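Side-chain contacts in methyltransferase (Streptococcus mutans, PDB 2B78), which is a putative S-adenosylmethionine-dependent methyltransferase, possibly acting on RNA, whose exact substrate is not established: residues 79-84 and 98-103; 86-91 and 362-367; 108-113 and 126-131; 134-139 and 163-168; 176-181 and 193-198. All blocks are in the same frame, centred on the assembly; numbering follows the deposited sequence.

Overall arrangement
Contacts 1, 3 and 4 gather around the mixed five-stranded sheet that begins with strand 96-101: contact 1 lies at that edge strand, contact 3 packs helix 126-130 near strand 110-115, and contact 4 sets helix 132-142 against the far edge strand 162-165. Centres of contacts 3 and 4 are about 12 Å apart, and those of 1 and 3 about 14 Å. Contacts 1, 3, 4 and 5 follow one another along the chain. Contact 2 interlocks with contact 1, their centres about 9 Å apart, and brings the loop at 362-367 back from 270 residues later. It also touches contact 5, so together they tie the five-stranded sheet to the methyltransferase fold.

Contact 1 of 5, residues 79-84 and 98-103; sequences QWSKDK and RLFNQD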
# COMPACT_ATOMS: atom_id res chain seq x y z
N GLN A 79 21.34 -5.57 2.79
CA GLN A 79 22.16 -4.91 3.80
C GLN A 79 21.90 -3.41 3.73
O GLN A 79 21.85 -2.73 4.76
CB GLN A 79 23.66 -5.18 3.56
CG GLN A 79 24.16 -6.55 4.00
CD GLN A 79 25.62 -6.81 3.59
OE1 GLN A 79 26.30 -7.65 4.17
NE2 GLN A 79 26.08 -6.08 2.58
N TRP A 80 21.73 -2.89 2.52
CA TRP A 80 21.47 -1.47 2.34
C TRP A 80 20.07 -1.09 2.82
O TRP A 80 19.88 -0.08 3.49
CB TRP A 80 21.61 -1.07 0.86
CG TRP A 80 23.02 -0.91 0.35
CD1 TRP A 80 23.70 -1.77 -0.46
CD2 TRP A 80 23.90 0.20 0.60
NE1 TRP A 80 24.95 -1.27 -0.74
CE2 TRP A 80 25.11 -0.07 -0.10
CE3 TRP A 80 23.80 1.38 1.34
CZ2 TRP A 80 26.19 0.82 -0.08
CZ3 TRP A 80 24.89 2.26 1.36
CH2 TRP A 80 26.07 1.97 0.66
N SER A 81 19.08 -1.91 2.47
CA SER A 81 17.71 -1.63 2.88
C SER A 81 17.58 -1.68 4.40
O SER A 81 16.83 -0.92 5.01
CB SER A 81 16.74 -2.61 2.22
OG SER A 81 17.01 -3.95 2.60
N LYS A 82 18.33 -2.59 5.01
CA LYS A 82 18.31 -2.75 6.47
C LYS A 82 18.94 -1.53 7.15
O LYS A 82 18.41 -1.02 8.14
CB LYS A 82 19.08 -4.01 6.87
CG LYS A 82 19.20 -4.23 8.38
CD LYS A 82 19.78 -5.61 8.68
CE LYS A 82 19.73 -5.93 10.16
NZ LYS A 82 20.22 -7.32 10.44
N ASP A 83 20.07 -1.08 6.64
CA ASP A 83 20.76 0.07 7.22
C ASP A 83 19.95 1.35 7.18
O ASP A 83 20.12 2.21 8.04
CB ASP A 83 22.10 0.30 6.53
CG ASP A 83 23.21 -0.53 7.13
OD1 ASP A 83 23.55 -0.29 8.31
OD2 ASP A 83 23.74 -1.42 6.43
N LYS A 84 19.07 1.49 6.20
CA LYS A 84 18.26 2.71 6.11
C LYS A 84 17.09 2.68 7.09
O LYS A 84 16.44 3.70 7.30
CB LYS A 84 17.69 2.88 4.69
CG LYS A 84 18.70 2.68 3.57
CD LYS A 84 18.04 2.95 2.22
CE LYS A 84 18.94 2.52 1.07
NZ LYS A 84 20.30 3.10 1.16
N ARG A 98 7.35 -1.95 6.62
CA ARG A 98 7.96 -2.53 5.42
C ARG A 98 9.49 -2.53 5.42
O ARG A 98 10.12 -1.50 5.66
CB ARG A 98 7.43 -1.82 4.18
CG ARG A 98 8.09 -2.29 2.88
CD ARG A 98 7.15 -2.16 1.69
NE ARG A 98 6.03 -3.09 1.80
CZ ARG A 98 5.11 -3.27 0.86
NH1 ARG A 98 5.17 -2.60 -0.28
NH2 ARG A 98 4.13 -4.14 1.06
N LEU A 99 10.07 -3.69 5.11
CA LEU A 99 11.53 -3.85 5.06
C LEU A 99 12.14 -3.60 3.68
O LEU A 99 13.29 -3.16 3.57
CB LEU A 99 11.91 -5.26 5.52
CG LEU A 99 11.53 -5.69 6.95
CD1 LEU A 99 12.00 -7.13 7.19
CD2 LEU A 99 12.17 -4.75 7.97
N PHE A 100 11.37 -3.86 2.63
CA PHE A 100 11.86 -3.70 1.26
C PHE A 100 10.69 -3.33 0.37
O PHE A 100 9.65 -3.98 0.41
CB PHE A 100 12.48 -5.01 0.78
CG PHE A 100 13.46 -4.86 -0.35
CD1 PHE A 100 14.80 -4.59 -0.10
CD2 PHE A 100 13.03 -4.96 -1.67
CE1 PHE A 100 15.71 -4.44 -1.15
CE2 PHE A 100 13.93 -4.81 -2.72
CZ PHE A 100 15.27 -4.54 -2.46
N ASN A 101 10.85 -2.28 -0.44
CA ASN A 101 9.75 -1.85 -1.30
C ASN A 101 10.13 -1.64 -2.76
O ASN A 101 10.34 -0.51 -3.20
CB ASN A 101 9.14 -0.56 -0.75
CG ASN A 101 7.83 -0.20 -1.43
OD1 ASN A 101 6.95 -1.05 -1.63
ND2 ASN A 101 7.68 1.08 -1.76
N GLN A 102 10.22 -2.74 -3.49
CA GLN A 102 10.54 -2.71 -4.92
C GLN A 102 11.65 -1.74 -5.36
O GLN A 102 12.77 -1.82 -4.86
CB GLN A 102 9.25 -2.44 -5.69
CG GLN A 102 8.15 -3.45 -5.38
CD GLN A 102 7.15 -3.59 -6.50
OE1 GLN A 102 7.50 -3.95 -7.62
NE2 GLN A 102 5.89 -3.29 -6.22
N ASP A 103 11.36 -0.83 -6.29
CA ASP A 103 12.39 0.08 -6.76
C ASP A 103 12.84 1.11 -5.73
O ASP A 103 13.87 1.76 -5.89
CB ASP A 103 11.97 0.76 -8.09
CG ASP A 103 10.63 1.48 -8.00
OD1 ASP A 103 9.79 1.12 -7.14
OD2 ASP A 103 10.41 2.39 -8.84
O HOH W 1 15.40 -4.43 4.74
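The ring of F100 receives S81 at its edge: S81 OG lies close to the ring plane and 3.5 Å from F100 CD1, so the serine borders the phenyl group without covering a face. S81 CB stands beside the same corner, 3.6 Å from F100 CD1. A second flat group lies within segment 98-103, where the guanidinium of R98 has N101 at its edge; R98 NH1 donates to N101 OD1 over 2.7 Å and leaves almost in the guanidinium plane, yet approaches from above the amide's carbonyl plane. R98 NE adds a salt bridge to D113 on the next strand.

The polar side of the contact is bridged by water. One water donates to S81 OG and to L99 O, 2.7 Å from each. S81 OG also bonds to F78 O, one turn back in the helix, a link favoured by a chi1 of 61° that places the hydroxyl between the backbone N and carbonyl carbon. A small serine suits this spot because helix and strand come near, while its hydroxyl keeps two polar partners in a buried setting. Phenylalanine supplies a flat apolar edge, and L99 turns to F139 of helix 132-142. Helix 71-83 thus packs beside an edge strand where L99 and F100 both face I112, the arrangement of a classic beta bulge.

Contact 2 of 5, residues 86-91 and 362-367; sequences KNFAHS and LPSDFA
F88, from the short, irregular helix 86-90, pushes its ring against a type I beta turn running from P363 to F366. Two consecutive turn residues receive it in different ways. D365 CB sits over one face of the ring in a CH-pi contact, 4.2 Å from the ring centroid and 26° off the normal, displaced toward the rim. S364 comes to the edge instead, its OG lying near the ring plane. The two side chains of F88 and D365 cross at about a right angle, with ring and carboxylate planes 38° apart.

The packed part of the contact is the D365 side. This aspartate is buried; its chi1 of 54° sets the carboxylate between the backbone N and carbonyl carbon, while CB is the atom over the phenyl face. The acid is well provided for: OD1 makes a salt bridge with R200, and OD2 accepts from the backbone N of R98. An aspartate suits the place because its short chain offers carbon to the ring and oxygen to these donors. R200 also touches F88, and Y97 meets the phenylalanine with the two ring planes not far from parallel.

The S364 side is the solvent side. S364 is exposed and F88 partly so, and a small hydroxyl residue is at home there at the margin of the ring. The type I turn runs on into an inverse gamma turn centred on F366. Where D365 has several partners to hold it, S364 meets the helix segment through a single edge contact, its OG standing 3.0 Å from F88 CZ.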
# COMPACT_ATOMS: atom_id res chain seq x y z
N LYS A 86 17.24 1.40 10.49
CA LYS A 86 17.63 1.19 11.89
C LYS A 86 16.67 1.79 12.93
O LYS A 86 16.43 1.17 13.97
CB LYS A 86 19.03 1.76 12.14
CG LYS A 86 20.15 0.91 11.57
CD LYS A 86 21.50 1.58 11.73
CE LYS A 86 21.58 2.86 10.90
NZ LYS A 86 22.94 3.47 10.94
N ASN A 87 16.14 2.97 12.65
CA ASN A 87 15.22 3.62 13.59
C ASN A 87 13.91 2.86 13.75
O ASN A 87 13.30 2.88 14.83
CB ASN A 87 14.94 5.06 13.16
CG ASN A 87 16.16 5.94 13.29
OD1 ASN A 87 17.00 5.72 14.16
ND2 ASN A 87 16.26 6.95 12.44
N PHE A 88 13.47 2.20 12.69
CA PHE A 88 12.24 1.41 12.74
C PHE A 88 12.46 0.19 13.64
O PHE A 88 11.80 0.04 14.68
CB PHE A 88 11.85 0.93 11.34
CG PHE A 88 11.22 2.00 10.48
CD1 PHE A 88 9.93 2.44 10.75
CD2 PHE A 88 11.92 2.57 9.42
CE1 PHE A 88 9.33 3.43 9.96
CE2 PHE A 88 11.33 3.56 8.63
CZ PHE A 88 10.04 3.99 8.90
N ALA A 89 13.41 -0.66 13.25
CA ALA A 89 13.73 -1.88 13.99
C ALA A 89 14.12 -1.58 15.43
O ALA A 89 14.19 -2.48 16.27
CB ALA A 89 14.86 -2.63 13.29
N HIS A 90 14.38 -0.31 15.71
CA HIS A 90 14.77 0.13 17.04
C HIS A 90 13.53 0.35 17.91
O HIS A 90 13.40 -0.25 18.98
CB HIS A 90 15.56 1.43 16.94
CG HIS A 90 16.05 1.96 18.25
ND1 HIS A 90 16.56 3.23 18.40
CD2 HIS A 90 16.12 1.39 19.48
CE1 HIS A 90 16.92 3.42 19.65
NE2 HIS A 90 16.66 2.31 20.33
N SER A 91 12.64 1.22 17.43
CA SER A 91 11.42 1.56 18.15
C SER A 91 10.45 0.38 18.31
O SER A 91 10.20 -0.35 17.35
CB SER A 91 10.70 2.70 17.44
OG SER A 91 9.43 2.95 18.02
N LEU A 362 3.10 7.87 0.71
CA LEU A 362 3.82 6.78 1.35
C LEU A 362 4.81 7.17 2.42
O LEU A 362 5.56 8.15 2.28
CB LEU A 362 4.54 5.92 0.30
CG LEU A 362 3.67 5.14 -0.69
CD1 LEU A 362 4.57 4.43 -1.67
CD2 LEU A 362 2.76 4.14 0.04
N PRO A 363 4.82 6.42 3.53
CA PRO A 363 5.73 6.66 4.66
C PRO A 363 7.11 6.12 4.27
O PRO A 363 7.22 5.28 3.36
CB PRO A 363 5.05 5.92 5.81
CG PRO A 363 4.40 4.77 5.11
CD PRO A 363 3.79 5.43 3.90
N SER A 364 8.16 6.60 4.93
CA SER A 364 9.54 6.23 4.62
C SER A 364 9.89 4.75 4.45
O SER A 364 10.83 4.41 3.70
CB SER A 364 10.48 6.84 5.66
OG SER A 364 10.23 6.27 6.93
N ASP A 365 9.18 3.86 5.15
CA ASP A 365 9.47 2.44 5.01
C ASP A 365 8.98 1.91 3.67
O ASP A 365 9.53 0.96 3.13
CB ASP A 365 8.88 1.63 6.18
CG ASP A 365 7.40 1.87 6.39
OD1 ASP A 365 6.95 3.02 6.25
OD2 ASP A 365 6.69 0.89 6.72
N PHE A 366 7.93 2.52 3.13
CA PHE A 366 7.45 2.13 1.81
C PHE A 366 8.25 3.05 0.89
O PHE A 366 7.71 3.96 0.25
CB PHE A 366 5.95 2.40 1.69
CG PHE A 366 5.09 1.32 2.30
CD1 PHE A 366 4.43 0.40 1.48
CD2 PHE A 366 4.95 1.21 3.68
CE1 PHE A 366 3.64 -0.61 2.03
CE2 PHE A 366 4.17 0.20 4.25
CZ PHE A 366 3.51 -0.71 3.42
N ALA A 367 9.57 2.81 0.86
CA ALA A 367 10.51 3.61 0.08
C ALA A 367 10.10 3.86 -1.35
O ALA A 367 9.71 2.96 -2.09
CB ALA A 367 11.91 2.97 0.12

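Contact 3 of 5, residues 108-113 and 126-131; sequences GGVTID and SFVYQI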
# COMPACT_ATOMS: atom_id res chain seq x y z
N GLY A 108 12.91 -3.75 -8.19
CA GLY A 108 11.47 -3.87 -8.39
C GLY A 108 11.00 -5.31 -8.46
O GLY A 108 11.78 -6.21 -8.77
N GLY A 109 9.72 -5.53 -8.17
CA GLY A 109 9.16 -6.87 -8.22
C GLY A 109 9.06 -7.58 -6.88
O GLY A 109 8.38 -8.60 -6.76
N VAL A 110 9.72 -7.03 -5.87
CA VAL A 110 9.72 -7.64 -4.55
C VAL A 110 9.48 -6.68 -3.40
O VAL A 110 10.06 -5.59 -3.36
CB VAL A 110 11.08 -8.34 -4.27
CG1 VAL A 110 11.07 -8.97 -2.88
CG2 VAL A 110 11.37 -9.38 -5.34
N THR A 111 8.62 -7.08 -2.46
CA THR A 111 8.38 -6.29 -1.26
C THR A 111 8.50 -7.28 -0.11
O THR A 111 8.23 -8.48 -0.28
CB THR A 111 6.97 -5.59 -1.20
OG1 THR A 111 5.94 -6.57 -1.06
CG2 THR A 111 6.72 -4.77 -2.45
N ILE A 112 8.92 -6.80 1.05
CA ILE A 112 9.05 -7.65 2.22
C ILE A 112 8.59 -6.84 3.42
O ILE A 112 9.06 -5.72 3.65
CB ILE A 112 10.51 -8.08 2.47
CG1 ILE A 112 11.10 -8.73 1.21
CG2 ILE A 112 10.57 -9.03 3.67
CD1 ILE A 112 12.57 -9.04 1.31
N ASP A 113 7.66 -7.40 4.17
CA ASP A 113 7.15 -6.71 5.34
C ASP A 113 7.48 -7.52 6.59
O ASP A 113 7.64 -8.74 6.53
CB ASP A 113 5.63 -6.54 5.26
CG ASP A 113 5.20 -5.67 4.10
OD1 ASP A 113 5.71 -4.54 3.98
OD2 ASP A 113 4.34 -6.11 3.30
N SER A 126 6.49 -13.33 -12.30
CA SER A 126 7.00 -14.69 -12.39
C SER A 126 8.52 -14.81 -12.34
O SER A 126 9.05 -15.82 -11.86
CB SER A 126 6.47 -15.39 -13.65
OG SER A 126 6.82 -14.67 -14.81
N PHE A 127 9.23 -13.81 -12.85
CA PHE A 127 10.68 -13.89 -12.83
C PHE A 127 11.27 -13.93 -11.42
O PHE A 127 12.06 -14.84 -11.10
CB PHE A 127 11.32 -12.73 -13.58
CG PHE A 127 12.82 -12.82 -13.63
CD1 PHE A 127 13.45 -13.78 -14.41
CD2 PHE A 127 13.60 -11.97 -12.85
CE1 PHE A 127 14.84 -13.91 -14.42
CE2 PHE A 127 14.98 -12.09 -12.84
CZ PHE A 127 15.61 -13.06 -13.63
N VAL A 128 10.93 -12.97 -10.58
CA VAL A 128 11.47 -12.98 -9.22
C VAL A 128 11.01 -14.24 -8.51
O VAL A 128 11.74 -14.79 -7.68
CB VAL A 128 11.05 -11.75 -8.40
CG1 VAL A 128 11.65 -10.49 -9.00
CG2 VAL A 128 9.54 -11.65 -8.34
N TYR A 129 9.82 -14.70 -8.83
CA TYR A 129 9.30 -15.90 -8.20
C TYR A 129 10.18 -17.09 -8.55
O TYR A 129 10.49 -17.91 -7.69
CB TYR A 129 7.86 -16.16 -8.66
CG TYR A 129 7.20 -17.30 -7.93
CD1 TYR A 129 6.97 -17.24 -6.56
CD2 TYR A 129 6.86 -18.48 -8.60
CE1 TYR A 129 6.43 -18.32 -5.86
CE2 TYR A 129 6.31 -19.57 -7.92
CZ TYR A 129 6.10 -19.48 -6.55
OH TYR A 129 5.59 -20.54 -5.85
N GLN A 130 10.61 -17.19 -9.81
CA GLN A 130 11.44 -18.32 -10.20
C GLN A 130 12.83 -18.30 -9.55
O GLN A 130 13.43 -19.36 -9.35
CB GLN A 130 11.56 -18.40 -11.73
CG GLN A 130 12.36 -17.29 -12.38
CD GLN A 130 12.46 -17.46 -13.88
OE1 GLN A 130 11.46 -17.43 -14.59
NE2 GLN A 130 13.69 -17.65 -14.37
N ILE A 131 13.33 -17.12 -9.21
CA ILE A 131 14.65 -17.06 -8.57
C ILE A 131 14.52 -16.73 -7.09
O ILE A 131 15.47 -16.22 -6.49
CB ILE A 131 15.56 -15.98 -9.20
CG1 ILE A 131 14.94 -14.60 -9.01
CG2 ILE A 131 15.79 -16.27 -10.67
CD1 ILE A 131 15.90 -13.46 -9.30
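V128 and V110 meet through methyl branches that their first torsions aim at one another. V128 chi1 is -66°, which sets CG1 opposite its carbonyl carbon and beside its own N; in V110 the value is 179°, so that CG2 takes the corresponding place and faces the helix. V110 CG2 then lies 3.8 Å from V128 CG1 and 3.9 Å from V128 CB, the two branched chains sliding past each other in opposite directions. The second branch of V128, CG2, rests 3.6 Å from the carbonyl oxygen G109 O, so one valine spans both the strand's first residue and the loop before it.

Each residue type fits its post. Beta-branched valine is compact and favours the extended backbone of V110, while at V128 its two methyls fill a narrow interface. G109 has a phi of 99°, a conformation in which a side chain would press on the preceding carbonyl O; glycine accepts it readily, and the helix can come close on that side. Its N is bonded to Q102 OE1, and W123 of strand 118-123 touches both valines.

All four touching residues are buried, in van der Waals packing with no hydrogen bond between the segments. Strands 110-115 and 118-123 form a beta-hairpin in the mixed five-stranded sheet, and helix 126-130 folds back against the start of strand 110-115, opening the beta-alpha-beta crossover to strand 148-153.

Contact 4 of 5, residues 134-139 and 163-168; sequences EIVAAF and AHLYGQ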
# COMPACT_ATOMS: atom_id res chain seq x y z
N GLU A 134 17.29 -17.98 -4.01
CA GLU A 134 18.49 -17.22 -3.72
C GLU A 134 18.13 -15.92 -3.01
O GLU A 134 18.83 -15.49 -2.10
CB GLU A 134 19.26 -16.94 -5.01
CG GLU A 134 18.40 -16.50 -6.17
CD GLU A 134 19.16 -16.54 -7.49
OE1 GLU A 134 20.10 -15.73 -7.66
OE2 GLU A 134 18.81 -17.40 -8.34
N ILE A 135 17.03 -15.30 -3.41
CA ILE A 135 16.59 -14.07 -2.76
C ILE A 135 16.34 -14.33 -1.28
O ILE A 135 16.81 -13.59 -0.42
CB ILE A 135 15.27 -13.54 -3.39
CG1 ILE A 135 15.53 -13.06 -4.82
CG2 ILE A 135 14.70 -12.39 -2.53
CD1 ILE A 135 14.30 -12.50 -5.52
N VAL A 136 15.59 -15.38 -0.97
CA VAL A 136 15.28 -15.70 0.42
C VAL A 136 16.54 -16.06 1.19
O VAL A 136 16.73 -15.61 2.32
CB VAL A 136 14.26 -16.87 0.50
CG1 VAL A 136 13.99 -17.23 1.94
CG2 VAL A 136 12.95 -16.46 -0.17
N ALA A 137 17.40 -16.87 0.58
CA ALA A 137 18.66 -17.28 1.20
C ALA A 137 19.46 -16.04 1.61
O ALA A 137 19.99 -15.97 2.73
CB ALA A 137 19.46 -18.13 0.21
N ALA A 138 19.53 -15.07 0.71
CA ALA A 138 20.25 -13.82 0.98
C ALA A 138 19.58 -13.05 2.11
O ALA A 138 20.27 -12.47 2.96
CB ALA A 138 20.28 -12.96 -0.27
N PHE A 139 18.25 -13.04 2.13
CA PHE A 139 17.52 -12.32 3.17
C PHE A 139 17.76 -12.93 4.55
O PHE A 139 18.02 -12.22 5.52
CB PHE A 139 16.01 -12.32 2.89
CG PHE A 139 15.20 -11.56 3.92
CD1 PHE A 139 14.99 -10.19 3.79
CD2 PHE A 139 14.69 -12.21 5.04
CE1 PHE A 139 14.28 -9.48 4.76
CE2 PHE A 139 13.98 -11.51 6.02
CZ PHE A 139 13.78 -10.14 5.87
N ALA A 163 1.35 -18.75 1.16
CA ALA A 163 1.97 -19.98 1.66
C ALA A 163 3.05 -19.73 2.70
O ALA A 163 3.69 -18.67 2.70
CB ALA A 163 2.57 -20.77 0.48
N HIS A 164 3.23 -20.69 3.60
CA HIS A 164 4.27 -20.60 4.61
C HIS A 164 5.56 -20.77 3.81
O HIS A 164 5.61 -21.60 2.90
CB HIS A 164 4.11 -21.73 5.64
CG HIS A 164 5.22 -21.80 6.64
ND1 HIS A 164 5.58 -20.74 7.44
CD2 HIS A 164 6.09 -22.80 6.93
CE1 HIS A 164 6.61 -21.08 8.19
NE2 HIS A 164 6.94 -22.32 7.90
N LEU A 165 6.59 -19.98 4.12
CA LEU A 165 7.85 -20.03 3.37
C LEU A 165 9.02 -20.70 4.08
O LEU A 165 9.67 -21.58 3.50
CB LEU A 165 8.27 -18.61 2.95
CG LEU A 165 9.51 -18.54 2.04
CD1 LEU A 165 9.25 -19.35 0.77
CD2 LEU A 165 9.82 -17.08 1.70
N TYR A 166 9.32 -20.27 5.30
CA TYR A 166 10.40 -20.89 6.05
C TYR A 166 10.27 -20.65 7.54
O TYR A 166 9.52 -19.78 7.97
CB TYR A 166 11.78 -20.40 5.55
CG TYR A 166 12.16 -18.96 5.87
CD1 TYR A 166 12.35 -18.54 7.18
CD2 TYR A 166 12.36 -18.03 4.85
CE1 TYR A 166 12.75 -17.23 7.47
CE2 TYR A 166 12.76 -16.72 5.12
CZ TYR A 166 12.94 -16.33 6.44
OH TYR A 166 13.34 -15.05 6.73
N GLY A 167 10.99 -21.44 8.33
CA GLY A 167 10.94 -21.28 9.78
C GLY A 167 9.67 -21.75 10.46
O GLY A 167 8.97 -22.64 9.97
N GLN A 168 9.39 -21.16 11.62
CA GLN A 168 8.20 -21.50 12.40
C GLN A 168 6.92 -20.99 11.75
O GLN A 168 6.96 -20.10 10.90
CB GLN A 168 8.29 -20.90 13.80
CG GLN A 168 9.20 -21.62 14.79
CD GLN A 168 9.37 -20.84 16.08
OE1 GLN A 168 8.41 -20.31 16.64
NE2 GLN A 168 10.61 -20.77 16.57
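Helix 132-142 is the main helix of the beta-alpha-beta crossover between the parallel neighbours 118-123 and 148-153, and here its flank meets the edge strand 162-165 beyond them. V136 and L165 reach for each other tip to tip, V136 CG2 touching L165 CD2 at 3.7 Å. The other branch of V136 works on Y166: with chi1 at 178°, CG1 stands opposite the backbone N and comes 3.4 Å from both Y166 CD2 and Y166 CE2, approaching the ring obliquely.

Y166 then continues along the helix to F139. The two aromatic side chains cross at about a right angle, and Y166 OH lies at the edge of the phenylalanine ring, 3.6 Å from F139 CD2. The tyrosine's own chi1 of 71° turns its ring in toward the helix. R140 adds a cation-pi contact to Y166, and F139 is stacked with Y143, so the aromatic seam extends past both segments. A branched aliphatic at V136 and L165 fills the partly exposed margin, whereas the long tyrosine is suited to span to the deeper phenylalanine.

Within segment 163-168, H164 NE2 donates to G167 O over 2.9 Å in its own ring plane, but well above the carbonyl plane, linking the two sides of the corner at Y166. G167 has positive phi, which glycine tolerates. L165 and Y166 both face A149, so the arrangement ends in a classic beta bulge, which points two adjacent side chains at one helix.

Contact 5 of 5, residues 176-181 and 193-198; sequences ILENGI and TGIFLD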
# COMPACT_ATOMS: atom_id res chain seq x y z
N ILE A 176 -0.08 -7.01 16.44
CA ILE A 176 1.17 -6.29 16.24
C ILE A 176 0.86 -4.91 16.80
O ILE A 176 -0.29 -4.62 17.16
CB ILE A 176 1.60 -6.21 14.74
CG1 ILE A 176 0.51 -5.59 13.87
CG2 ILE A 176 1.97 -7.62 14.23
CD1 ILE A 176 0.53 -4.07 13.83
N LEU A 177 1.89 -4.07 16.94
CA LEU A 177 1.70 -2.74 17.47
C LEU A 177 2.07 -1.74 16.39
O LEU A 177 3.02 -1.97 15.63
CB LEU A 177 2.60 -2.53 18.69
CG LEU A 177 2.16 -1.57 19.80
CD1 LEU A 177 1.03 -2.22 20.60
CD2 LEU A 177 3.34 -1.27 20.72
N GLU A 178 1.30 -0.65 16.31
CA GLU A 178 1.58 0.41 15.34
C GLU A 178 1.18 1.72 16.01
O GLU A 178 0.03 1.89 16.41
CB GLU A 178 0.76 0.24 14.06
CG GLU A 178 1.21 1.17 12.92
CD GLU A 178 0.20 1.25 11.79
OE1 GLU A 178 -0.85 1.89 11.98
OE2 GLU A 178 0.46 0.68 10.71
N ASN A 179 2.14 2.64 16.12
CA ASN A 179 1.90 3.92 16.77
C ASN A 179 1.51 3.67 18.22
O ASN A 179 0.80 4.46 18.83
CB ASN A 179 0.78 4.68 16.06
CG ASN A 179 1.15 5.08 14.65
OD1 ASN A 179 0.34 4.97 13.73
ND2 ASN A 179 2.37 5.57 14.47
N GLY A 180 1.93 2.53 18.76
CA GLY A 180 1.61 2.24 20.14
C GLY A 180 0.26 1.61 20.44
O GLY A 180 -0.09 1.46 21.61
N ILE A 181 -0.52 1.27 19.42
CA ILE A 181 -1.80 0.61 19.66
C ILE A 181 -1.81 -0.73 18.92
O ILE A 181 -1.01 -0.95 17.99
CB ILE A 181 -3.01 1.50 19.25
CG1 ILE A 181 -3.13 1.60 17.74
CG2 ILE A 181 -2.86 2.90 19.87
CD1 ILE A 181 -4.49 2.14 17.30
N THR A 193 -3.54 -8.88 4.64
CA THR A 193 -3.15 -9.24 5.99
C THR A 193 -3.98 -8.66 7.13
O THR A 193 -3.61 -8.84 8.29
CB THR A 193 -1.72 -8.79 6.24
OG1 THR A 193 -1.68 -7.36 6.24
CG2 THR A 193 -0.80 -9.31 5.16
N GLY A 194 -5.06 -7.96 6.82
CA GLY A 194 -5.88 -7.39 7.89
C GLY A 194 -5.58 -5.91 8.10
O GLY A 194 -6.30 -5.23 8.83
N ILE A 195 -4.50 -5.43 7.50
CA ILE A 195 -4.14 -4.03 7.64
C ILE A 195 -3.24 -3.60 6.49
O ILE A 195 -2.54 -4.42 5.88
CB ILE A 195 -3.43 -3.76 9.00
CG1 ILE A 195 -3.30 -2.24 9.22
CG2 ILE A 195 -2.04 -4.37 9.00
CD1 ILE A 195 -2.88 -1.86 10.64
N PHE A 196 -3.28 -2.31 6.16
CA PHE A 196 -2.41 -1.78 5.12
C PHE A 196 -1.45 -0.88 5.86
O PHE A 196 -1.81 0.22 6.30
CB PHE A 196 -3.22 -1.01 4.07
CG PHE A 196 -3.86 -1.91 3.04
CD1 PHE A 196 -3.12 -2.37 1.95
CD2 PHE A 196 -5.16 -2.36 3.21
CE1 PHE A 196 -3.67 -3.28 1.04
CE2 PHE A 196 -5.72 -3.27 2.31
CZ PHE A 196 -4.97 -3.72 1.22
N LEU A 197 -0.23 -1.36 6.00
CA LEU A 197 0.80 -0.64 6.74
C LEU A 197 1.14 0.73 6.18
O LEU A 197 1.56 1.61 6.93
CB LEU A 197 2.08 -1.49 6.83
CG LEU A 197 1.94 -2.85 7.54
CD1 LEU A 197 3.28 -3.57 7.52
CD2 LEU A 197 1.49 -2.65 8.98
N ASP A 198 0.96 0.92 4.87
CA ASP A 198 1.29 2.22 4.29
C ASP A 198 0.43 3.38 4.81
O ASP A 198 0.80 4.53 4.64
CB ASP A 198 1.23 2.17 2.75
CG ASP A 198 -0.06 1.58 2.21
OD1 ASP A 198 -1.14 1.93 2.72
OD2 ASP A 198 0.01 0.77 1.26
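E178 meets L197 and I195 from the end of a beta-hairpin, whose type I' turn runs from E178 to I181. Its side chain starts out extended: chi1 is -169°, with CG opposite the backbone N, and chi2 of -165° carries CD straight on. CB and CG thus form the stem, directed at segment 193-198; the side chain as a whole also touches Y183 of the partner strand and R200 of the following helix. At the carboxylate the two oxygens part company. OE1 is taken by a salt bridge to R203 NE. OE2 faces the loop at 193-198, where L197 CD2 lies 3.9 Å away, L197 O 4.0 Å and I195 CD1 4.2 Å.

OE2 thus has methyl groups on its loop side, although it is also hydrogen-bonded elsewhere. R203 is a natural bridge, since its NH2 also bonds to F196 O, from the residue between I195 and L197 in sequence, so that one guanidinium ties the loop to the hairpin. The CA-CB bond of L197 runs alongside segment 176-181, but its end comes nearer the glutamate; I195 also packs on Y183 and V185. Leucine and isoleucine suit this buried place between hairpin and loop, and the long glutamate spans it to reach the arginine. The side chain of I195 is about 11 Å from that of R246, a residue that binds S-adenosyl-L-homocysteine, so the contact lies near the cofactor site but is not part of it.

The turn places N179 and G180 at positive phi, a demand that glycine meets easily. It is closed by a pair of backbone bonds, E178 N to I181 O at 2.9 Å and I181 N to E178 O at 3.1 Å.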